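Local coordinates for protein archease (Thermotoga maritima, PDB 1J5U) that probably activates the tRNA-splicing ligase RtcB by promoting its guanylylation, and binds calcium, at residues H117-E122 / T130-D135. Numbering follows the deposited sequence.
With CA (calcium ion), chain B.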
loop_
_atom_site.group_PDB
_atom_site.type_symbol
_atom_site.label_atom_id
_atom_site.label_comp_id
_atom_site.label_asym_id
_atom_site.label_seq_id
_atom_site.Cartn_x
_atom_site.Cartn_y
_atom_site.Cartn_z
ATOM N N HIS A 117 -2.326 -12.346 -1.310
ATOM C CA HIS A 117 -1.343 -13.359 -0.884
ATOM C C HIS A 117 -0.817 -13.105 0.516
ATOM O O HIS A 117 -0.245 -12.051 0.772
ATOM C CB HIS A 117 -0.132 -13.391 -1.824
ATOM C CG HIS A 117 -0.449 -13.798 -3.228
ATOM N ND1 HIS A 117 -1.023 -15.014 -3.541
ATOM C CD2 HIS A 117 -0.252 -13.158 -4.405
ATOM C CE1 HIS A 117 -1.165 -15.105 -4.851
ATOM N NE2 HIS A 117 -0.706 -13.992 -5.398
ATOM N N LEU A 118 -1.005 -14.077 1.403
ATOM C CA LEU A 118 -0.529 -13.989 2.777
ATOM C C LEU A 118 -1.076 -12.800 3.583
ATOM O O LEU A 118 -0.553 -12.492 4.651
ATOM C CB LEU A 118 1.014 -13.946 2.781
ATOM C CG LEU A 118 1.677 -15.120 2.023
ATOM C CD1 LEU A 118 3.212 -14.958 1.990
ATOM C CD2 LEU A 118 1.271 -16.441 2.687
ATOM N N LEU A 119 -2.100 -12.129 3.073
ATOM C CA LEU A 119 -2.690 -10.988 3.788
ATOM C C LEU A 119 -3.568 -11.549 4.903
ATOM O O LEU A 119 -4.614 -12.131 4.627
ATOM C CB LEU A 119 -3.543 -10.149 2.828
ATOM C CG LEU A 119 -4.058 -8.808 3.366
ATOM C CD1 LEU A 119 -2.877 -8.005 3.976
ATOM C CD2 LEU A 119 -4.724 -8.023 2.228
ATOM N N LYS A 120 -3.130 -11.399 6.152
ATOM C CA LYS A 120 -3.861 -11.902 7.321
ATOM C C LYS A 120 -3.361 -11.186 8.577
ATOM O O LYS A 120 -2.204 -11.360 8.973
ATOM C CB LYS A 120 -3.627 -13.416 7.490
ATOM C CG LYS A 120 -4.304 -14.059 8.696
ATOM C CD LYS A 120 -3.728 -15.471 8.926
ATOM C CE LYS A 120 -4.531 -16.311 9.936
ATOM N NZ LYS A 120 -4.481 -15.784 11.344
ATOM N N PHE A 121 -4.220 -10.376 9.197
ATOM C CA PHE A 121 -3.819 -9.652 10.393
ATOM C C PHE A 121 -3.650 -10.620 11.568
ATOM O O PHE A 121 -4.500 -11.488 11.801
ATOM C CB PHE A 121 -4.860 -8.583 10.764
ATOM C CG PHE A 121 -5.075 -7.529 9.696
ATOM C CD1 PHE A 121 -4.010 -7.049 8.939
ATOM C CD2 PHE A 121 -6.334 -6.977 9.492
ATOM C CE1 PHE A 121 -4.201 -6.037 8.003
ATOM C CE2 PHE A 121 -6.524 -5.966 8.558
ATOM C CZ PHE A 121 -5.466 -5.498 7.817
ATOM N N GLU A 122 -2.547 -10.480 12.293
ATOM C CA GLU A 122 -2.293 -11.331 13.449
ATOM C C GLU A 122 -1.984 -10.426 14.618
ATOM O O GLU A 122 -1.202 -9.480 14.473
ATOM C CB GLU A 122 -1.084 -12.247 13.229
ATOM C CG GLU A 122 -1.159 -13.148 12.022
ATOM C CD GLU A 122 0.022 -14.107 11.949
ATOM O OE1 GLU A 122 1.139 -13.717 12.376
ATOM O OE2 GLU A 122 -0.161 -15.244 11.456
ATOM N N THR A 130 1.096 -8.307 9.754
ATOM C CA THR A 130 0.755 -9.133 8.601
ATOM C C THR A 130 1.800 -8.990 7.526
ATOM O O THR A 130 2.570 -8.027 7.511
ATOM C CB THR A 130 -0.600 -8.749 7.957
ATOM O OG1 THR A 130 -0.896 -9.667 6.899
ATOM C CG2 THR A 130 -0.552 -7.336 7.357
ATOM N N LYS A 131 1.851 -9.980 6.643
ATOM C CA LYS A 131 2.726 -9.880 5.503
ATOM C C LYS A 131 1.862 -9.130 4.478
ATOM O O LYS A 131 0.635 -9.151 4.564
ATOM C CB LYS A 131 3.083 -11.276 4.961
ATOM C CG LYS A 131 4.542 -11.700 5.216
ATOM C CD LYS A 131 4.800 -13.122 4.740
ATOM C CE LYS A 131 6.270 -13.484 4.825
ATOM N NZ LYS A 131 6.830 -13.119 6.155
ATOM N N VAL A 132 2.504 -8.437 3.544
ATOM C CA VAL A 132 1.805 -7.769 2.461
ATOM C C VAL A 132 2.627 -8.131 1.240
ATOM O O VAL A 132 3.868 -7.957 1.218
ATOM C CB VAL A 132 1.727 -6.218 2.605
ATOM C CG1 VAL A 132 0.641 -5.857 3.634
ATOM C CG2 VAL A 132 3.083 -5.638 3.014
ATOM N N VAL A 133 1.940 -8.651 0.235
ATOM C CA VAL A 133 2.603 -9.081 -0.992
ATOM C C VAL A 133 2.076 -8.286 -2.169
ATOM O O VAL A 133 0.853 -8.226 -2.409
ATOM C CB VAL A 133 2.371 -10.591 -1.219
ATOM C CG1 VAL A 133 2.915 -11.024 -2.603
ATOM C CG2 VAL A 133 3.047 -11.377 -0.102
ATOM N N PHE A 134 3.004 -7.663 -2.885
ATOM C CA PHE A 134 2.663 -6.845 -4.027
ATOM C C PHE A 134 3.084 -7.460 -5.351
ATOM O O PHE A 134 4.042 -8.242 -5.440
ATOM C CB PHE A 134 3.315 -5.461 -3.919
ATOM C CG PHE A 134 2.924 -4.703 -2.692
ATOM C CD1 PHE A 134 3.581 -4.933 -1.482
ATOM C CD2 PHE A 134 1.905 -3.755 -2.746
ATOM C CE1 PHE A 134 3.232 -4.219 -0.339
ATOM C CE2 PHE A 134 1.544 -3.026 -1.610
ATOM C CZ PHE A 134 2.209 -3.257 -0.406
ATOM N N ASP A 135 2.345 -7.058 -6.374
ATOM C CA ASP A 135 2.552 -7.483 -7.741
ATOM C C ASP A 135 3.281 -6.332 -8.455
ATOM O O ASP A 135 2.906 -5.173 -8.303
ATOM C CB ASP A 135 1.178 -7.769 -8.371
ATOM C CG ASP A 135 1.275 -8.191 -9.822
ATOM O OD1 ASP A 135 2.294 -8.788 -10.173
ATOM O OD2 ASP A 135 0.338 -7.938 -10.598
HETATM CA CA CA B . 4.034 -9.540 -11.650
HETATM O O HOH W 1 -0.645 -9.426 0.649
HETATM O O HOH W 2 0.281 -12.448 8.009
HETATM O O HOH W 3 6.337 -11.018 -11.921
HETATM O O HOH W 4 5.444 -8.837 -14.058
HETATM O O HOH W 5 2.914 -11.165 -13.628
#
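T130 reaches across to the backbone of K120, and its side-chain oxygen does the work that a main-chain carbonyl would do in a regular hairpin. The two antiparallel strands have parted here: 117-122 runs as a short irregular loop, with L118 in a left-handed turn conformation, inside strand 113-124, which is interrupted here. With OG1 of T130 anti to the backbone N (chi1 -176°), the hydroxyl oxygen accepts a hydrogen bond from the amide N of K120 at 2.9 Å, nearly straight at 164°, and donates to the carbonyl O of K131 at 2.8 Å. The same torsion leaves CG2 of T130 at the edge of the F121 ring, in its plane, 3.8 Å from CD1. Next to it CD1 of L119 packs against CG1 of V132 at 4.1 Å. This is the tight, inward side. A valine in place of T130 would keep the bulk but would probably leave the K120 amide without its acceptor and loosen the loop's tie to the strand.

Two waters bridge the parted backbones. One donates to the carbonyl O of H117 and accepts from N of V133, 2.7 Å from each; another accepts from N of K131 and sits 2.9 Å from O of K120, to which it can donate. On the solvent side the contact is looser: the L118 side chain runs alongside that of K131, with CD1 of L118 3.7 Å from CD of K131. Exposed H117 lays its CB on buried V133.

At the far end D135 joins H19, D22 and T136 around the calcium ion. Strand 127-135 is the middle of a three-stranded antiparallel sheet, flanked by 23-29 and its interrupted partner. F121 leans on helix 32-47, L119 on helix 66-81 and V132 on both.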